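Local coordinates for cytokinesis protein 2 (Saccharomyces cerevisiae, PDB 4WPE), which mediates the cytoskeletal rearrangements of yeast cytokinesis, colocalising with the medial actin ring, and binds phospholipids; this chain is its F-BAR domain, at residues S39-F44 / T109-F114; H29-I34 / A120-L125. All coordinates share one frame; numbering follows the deposited sequence.

Contact 1. Residues S39-F44 / T109-F114; sequences SMILFF and TDTKAF
Ile41 reaches from helix 37-71 to the backbone and side chains of Thr111 and Lys112 on helix 76-162, and all the close contacts made here are van der Waals ones. Among the apolar contacts, Ile41 CG1 sits 3.7 Å from the methyl CG2 of Thr111, the two side chains meeting at a slant. The terminal CD1 runs on to lie 3.8 Å from Lys112 CA, against the helix backbone itself. The branch methyl CG2, set anti to the backbone N by a chi1 of -68°, faces Lys112 CB at 4.0 Å. Of the Lys112 side chain, CB is the part that meets Ile41; the extended chain beyond it leads away from helix 37-71. With an alanine here in place of Ile41, CG1, CG2 and CD1 are gone, and the Thr111 methyl and Lys112 CA and CB would probably lose the aliphatic packing this side chain gives them.

The aromatic contact is slighter: Phe44, one turn on, brings CE1 to 4.1 Å from Thr111 OG1, with the ring oblique to the oxygen. That hydroxyl is hydrogen-bonded to Ile107 O, one turn back in its own helix, while its methyl is left to meet Ile41. Phe44 also packs on Leu234 of helix 170-259, and Met40 and Phe43 pack on the second subunit. Near-antiparallel segments, with axes 9.4 Å apart at 152° and Ile41 CA opposite Lys112 CA, are characteristic of the long helical bundle at the centre of the F-BAR dimer.

Contact 2. Residues H29-I34 / A120-L125; sequences HISQGI and ARYTTL
Tyr122 reaches across from helix 76-162 to helix 21-35, and most of its side chain, from CB to OH, meets Ile30, Ser31 or Ile34. Its CB is 3.7 Å from the terminal CD1 of Ile34, which also lies near CG. A chi1 of 168° puts CG anti to the backbone N and sends the ring out to the other helix. Farther along, CD1 meets the branch methyl CG2 of Ile30 at 3.5 Å; both isoleucine methyls approach the ring obliquely. Ser31 takes the outer half: its CA stands 4.3 Å above one ring face, displaced toward the rim, and its CB is 3.5 Å from Tyr122 CZ. At the tip, Tyr122 OH lies 3.4 Å from Ser31 CB, whereas Ser31 OG is 4.0 Å from that oxygen and not bonded to it. The small serine lets the ring rest close to its backbone, although the axes stay 10.8 Å apart. Ile30 also touches Tyr11, and neighbouring Arg121 forms salt bridges with Glu218 and Glu221 of helix 170-259. Despite a hydroxyl on each side, the two segments thus meet by van der Waals contact, mostly carbon to carbon, and not by a bond between the hydroxyls, with one aromatic ring bridging a wide helix spacing.

Overall arrangement
Both contacts join the same long helix, 76-162, to the two consecutive helices that precede it: contact 1 to 37-71, contact 2 to 21-35. Their centres lie 16 Å apart near the middle of the elongated chain, and their atoms do not touch. Each is partly buried, pairing two buried residues with more accessible ones, but contact 1 includes the exposed Lys112 whereas all the touching residues of contact 2 are at least partly covered. Contact 1, with the closer axes, is mainly aliphatic, with a slight Phe44 contact at its side, while an aromatic ring spans the wider spacing of contact 2. Helix 170-259 lies beside both, and the second subunit reaches residues 39-44 and 29-34.

Contact 1. Residues S39-F44 / T109-F114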
# COMPACT_ATOMS: atom_id res chain seq x y z
N SER A 39 19.04 4.04 11.40
CA SER A 39 17.63 3.87 11.71
C SER A 39 16.77 4.25 10.50
O SER A 39 15.86 3.52 10.12
CB SER A 39 17.23 4.71 12.92
OG SER A 39 18.02 4.40 14.06
N MSE A 40 17.09 5.39 9.90
CA MSE A 40 16.33 5.89 8.76
C MSE A 40 16.76 5.22 7.46
O MSE A 40 15.93 4.94 6.59
CB MSE A 40 16.46 7.41 8.65
CG MSE A 40 15.53 8.17 9.58
SE MSE A 40 13.66 7.67 9.32
CE MSE A 40 12.84 8.71 10.76
N ILE A 41 18.06 4.95 7.33
CA ILE A 41 18.59 4.26 6.16
C ILE A 41 17.88 2.92 5.94
O ILE A 41 17.45 2.61 4.83
CB ILE A 41 20.11 4.00 6.28
CG1 ILE A 41 20.88 5.32 6.21
CG2 ILE A 41 20.58 3.08 5.17
CD1 ILE A 41 22.33 5.19 6.65
N LEU A 42 17.76 2.14 7.01
CA LEU A 42 17.08 0.85 6.92
C LEU A 42 15.60 1.03 6.65
O LEU A 42 15.01 0.29 5.86
CB LEU A 42 17.28 0.04 8.20
CG LEU A 42 16.77 -1.40 8.16
CD1 LEU A 42 17.63 -2.26 7.25
CD2 LEU A 42 16.68 -2.00 9.55
N PHE A 43 14.99 2.03 7.30
CA PHE A 43 13.57 2.31 7.12
C PHE A 43 13.26 2.66 5.67
O PHE A 43 12.32 2.14 5.08
CB PHE A 43 13.12 3.45 8.03
CG PHE A 43 11.72 3.91 7.77
CD1 PHE A 43 10.63 3.13 8.13
CD2 PHE A 43 11.48 5.14 7.17
CE1 PHE A 43 9.34 3.55 7.89
CE2 PHE A 43 10.19 5.57 6.93
CZ PHE A 43 9.12 4.78 7.29
N PHE A 44 14.06 3.56 5.10
CA PHE A 44 13.91 3.98 3.71
C PHE A 44 14.00 2.80 2.75
O PHE A 44 13.24 2.72 1.79
CB PHE A 44 14.98 5.02 3.35
CG PHE A 44 14.74 6.37 3.96
CD1 PHE A 44 15.81 7.19 4.29
CD2 PHE A 44 13.46 6.83 4.18
CE1 PHE A 44 15.61 8.44 4.85
CE2 PHE A 44 13.24 8.09 4.73
CZ PHE A 44 14.32 8.89 5.07
N THR A 109 19.62 5.64 -1.13
CA THR A 109 20.98 5.55 -1.62
C THR A 109 21.80 6.78 -1.23
O THR A 109 22.93 6.66 -0.76
CB THR A 109 21.01 5.38 -3.16
OG1 THR A 109 20.57 4.06 -3.49
CG2 THR A 109 22.41 5.59 -3.70
N ASP A 110 21.21 7.96 -1.40
CA ASP A 110 21.91 9.21 -1.10
C ASP A 110 22.11 9.42 0.39
O ASP A 110 23.02 10.13 0.81
CB ASP A 110 21.16 10.40 -1.71
CG ASP A 110 21.34 10.49 -3.22
OD1 ASP A 110 20.39 10.92 -3.91
OD2 ASP A 110 22.43 10.14 -3.71
N THR A 111 21.25 8.80 1.20
CA THR A 111 21.38 8.90 2.66
C THR A 111 22.43 7.93 3.18
O THR A 111 23.24 8.28 4.04
CB THR A 111 20.04 8.63 3.37
OG1 THR A 111 19.08 9.63 2.98
CG2 THR A 111 20.22 8.68 4.88
N LYS A 112 22.42 6.71 2.65
CA LYS A 112 23.43 5.72 3.02
C LYS A 112 24.82 6.20 2.62
O LYS A 112 25.77 6.11 3.40
CB LYS A 112 23.12 4.37 2.36
CG LYS A 112 24.35 3.51 2.14
CD LYS A 112 24.01 2.03 2.02
CE LYS A 112 25.22 1.25 1.50
NZ LYS A 112 25.09 -0.21 1.76
N ALA A 113 24.93 6.72 1.40
CA ALA A 113 26.21 7.22 0.88
C ALA A 113 26.72 8.39 1.71
O ALA A 113 27.92 8.47 2.01
CB ALA A 113 26.07 7.62 -0.57
N PHE A 114 25.82 9.29 2.07
CA PHE A 114 26.19 10.47 2.85
C PHE A 114 26.62 10.07 4.26
O PHE A 114 27.54 10.65 4.82
CB PHE A 114 25.03 11.46 2.91
CG PHE A 114 25.34 12.71 3.68
CD1 PHE A 114 26.18 13.67 3.15
CD2 PHE A 114 24.79 12.91 4.93
CE1 PHE A 114 26.47 14.83 3.85
CE2 PHE A 114 25.07 14.07 5.64
CZ PHE A 114 25.91 15.02 5.10

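Contact 2. Residues H29-I34 / A120-L125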
# COMPACT_ATOMS: atom_id res chain seq x y z
N HIS A 29 28.80 12.51 20.83
CA HIS A 29 27.53 12.95 20.26
C HIS A 29 27.48 12.80 18.74
O HIS A 29 26.49 12.30 18.20
CB HIS A 29 27.26 14.40 20.65
CG HIS A 29 25.95 14.92 20.15
ND1 HIS A 29 24.75 14.23 20.34
CD2 HIS A 29 25.62 16.03 19.47
CE1 HIS A 29 23.77 14.91 19.81
NE2 HIS A 29 24.26 16.02 19.26
N ILE A 30 28.54 13.24 18.07
CA ILE A 30 28.60 13.15 16.61
C ILE A 30 28.62 11.68 16.17
O ILE A 30 27.96 11.31 15.20
CB ILE A 30 29.85 13.89 16.06
CG1 ILE A 30 29.52 15.36 15.79
CG2 ILE A 30 30.34 13.26 14.76
CD1 ILE A 30 29.39 16.21 17.04
N SER A 31 29.35 10.86 16.91
CA SER A 31 29.47 9.44 16.59
C SER A 31 28.15 8.69 16.73
O SER A 31 27.81 7.85 15.90
CB SER A 31 30.53 8.79 17.49
OG SER A 31 30.36 7.38 17.54
N GLN A 32 27.40 9.00 17.78
CA GLN A 32 26.13 8.33 18.02
C GLN A 32 25.09 8.80 17.00
O GLN A 32 24.14 8.08 16.69
CB GLN A 32 25.64 8.56 19.45
CG GLN A 32 24.75 9.79 19.62
CD GLN A 32 23.88 9.70 20.87
OE1 GLN A 32 23.99 8.76 21.65
NE2 GLN A 32 23.00 10.68 21.04
N GLY A 33 25.29 10.01 16.49
CA GLY A 33 24.39 10.58 15.50
C GLY A 33 24.59 9.93 14.15
O GLY A 33 23.67 9.87 13.33
N ILE A 34 25.80 9.44 13.92
CA ILE A 34 26.12 8.76 12.67
C ILE A 34 25.45 7.39 12.62
O ILE A 34 24.86 7.01 11.61
CB ILE A 34 27.64 8.64 12.49
CG1 ILE A 34 28.24 10.01 12.20
CG2 ILE A 34 27.97 7.69 11.35
CD1 ILE A 34 29.74 10.05 12.29
N ALA A 120 33.56 8.62 7.53
CA ALA A 120 34.94 8.75 7.08
C ALA A 120 35.58 10.01 7.64
O ALA A 120 36.71 9.98 8.12
CB ALA A 120 35.00 8.76 5.56
N ARG A 121 34.85 11.13 7.59
CA ARG A 121 35.37 12.39 8.10
C ARG A 121 35.54 12.32 9.61
O ARG A 121 36.54 12.81 10.15
CB ARG A 121 34.45 13.55 7.73
CG ARG A 121 34.93 14.88 8.30
CD ARG A 121 34.05 16.05 7.88
NE ARG A 121 34.69 17.33 8.20
CZ ARG A 121 34.11 18.51 8.06
NH1 ARG A 121 32.87 18.60 7.61
NH2 ARG A 121 34.77 19.62 8.38
N TYR A 122 34.57 11.72 10.29
CA TYR A 122 34.62 11.59 11.74
C TYR A 122 35.84 10.79 12.19
O TYR A 122 36.50 11.15 13.16
CB TYR A 122 33.35 10.93 12.27
CG TYR A 122 33.47 10.52 13.72
CD1 TYR A 122 33.37 11.45 14.74
CD2 TYR A 122 33.72 9.20 14.06
CE1 TYR A 122 33.50 11.09 16.06
CE2 TYR A 122 33.85 8.82 15.39
CZ TYR A 122 33.74 9.77 16.38
OH TYR A 122 33.86 9.40 17.70
N THR A 123 36.12 9.71 11.48
CA THR A 123 37.27 8.86 11.79
C THR A 123 38.58 9.65 11.69
O THR A 123 39.44 9.56 12.57
CB THR A 123 37.33 7.63 10.86
OG1 THR A 123 36.26 6.74 11.19
CG2 THR A 123 38.65 6.90 11.00
N THR A 124 38.71 10.44 10.62
CA THR A 124 39.88 11.28 10.42
C THR A 124 40.01 12.33 11.52
O THR A 124 41.10 12.55 12.06
CB THR A 124 39.84 11.97 9.05
OG1 THR A 124 39.86 10.98 8.02
CG2 THR A 124 41.03 12.89 8.88
N LEU A 125 38.90 12.98 11.85
CA LEU A 125 38.89 14.01 12.89
C LEU A 125 39.32 13.45 14.24
O LEU A 125 40.17 14.03 14.91
CB LEU A 125 37.50 14.63 13.01
CG LEU A 125 37.27 15.94 12.26
CD1 LEU A 125 35.93 16.55 12.63
CD2 LEU A 125 38.39 16.92 12.54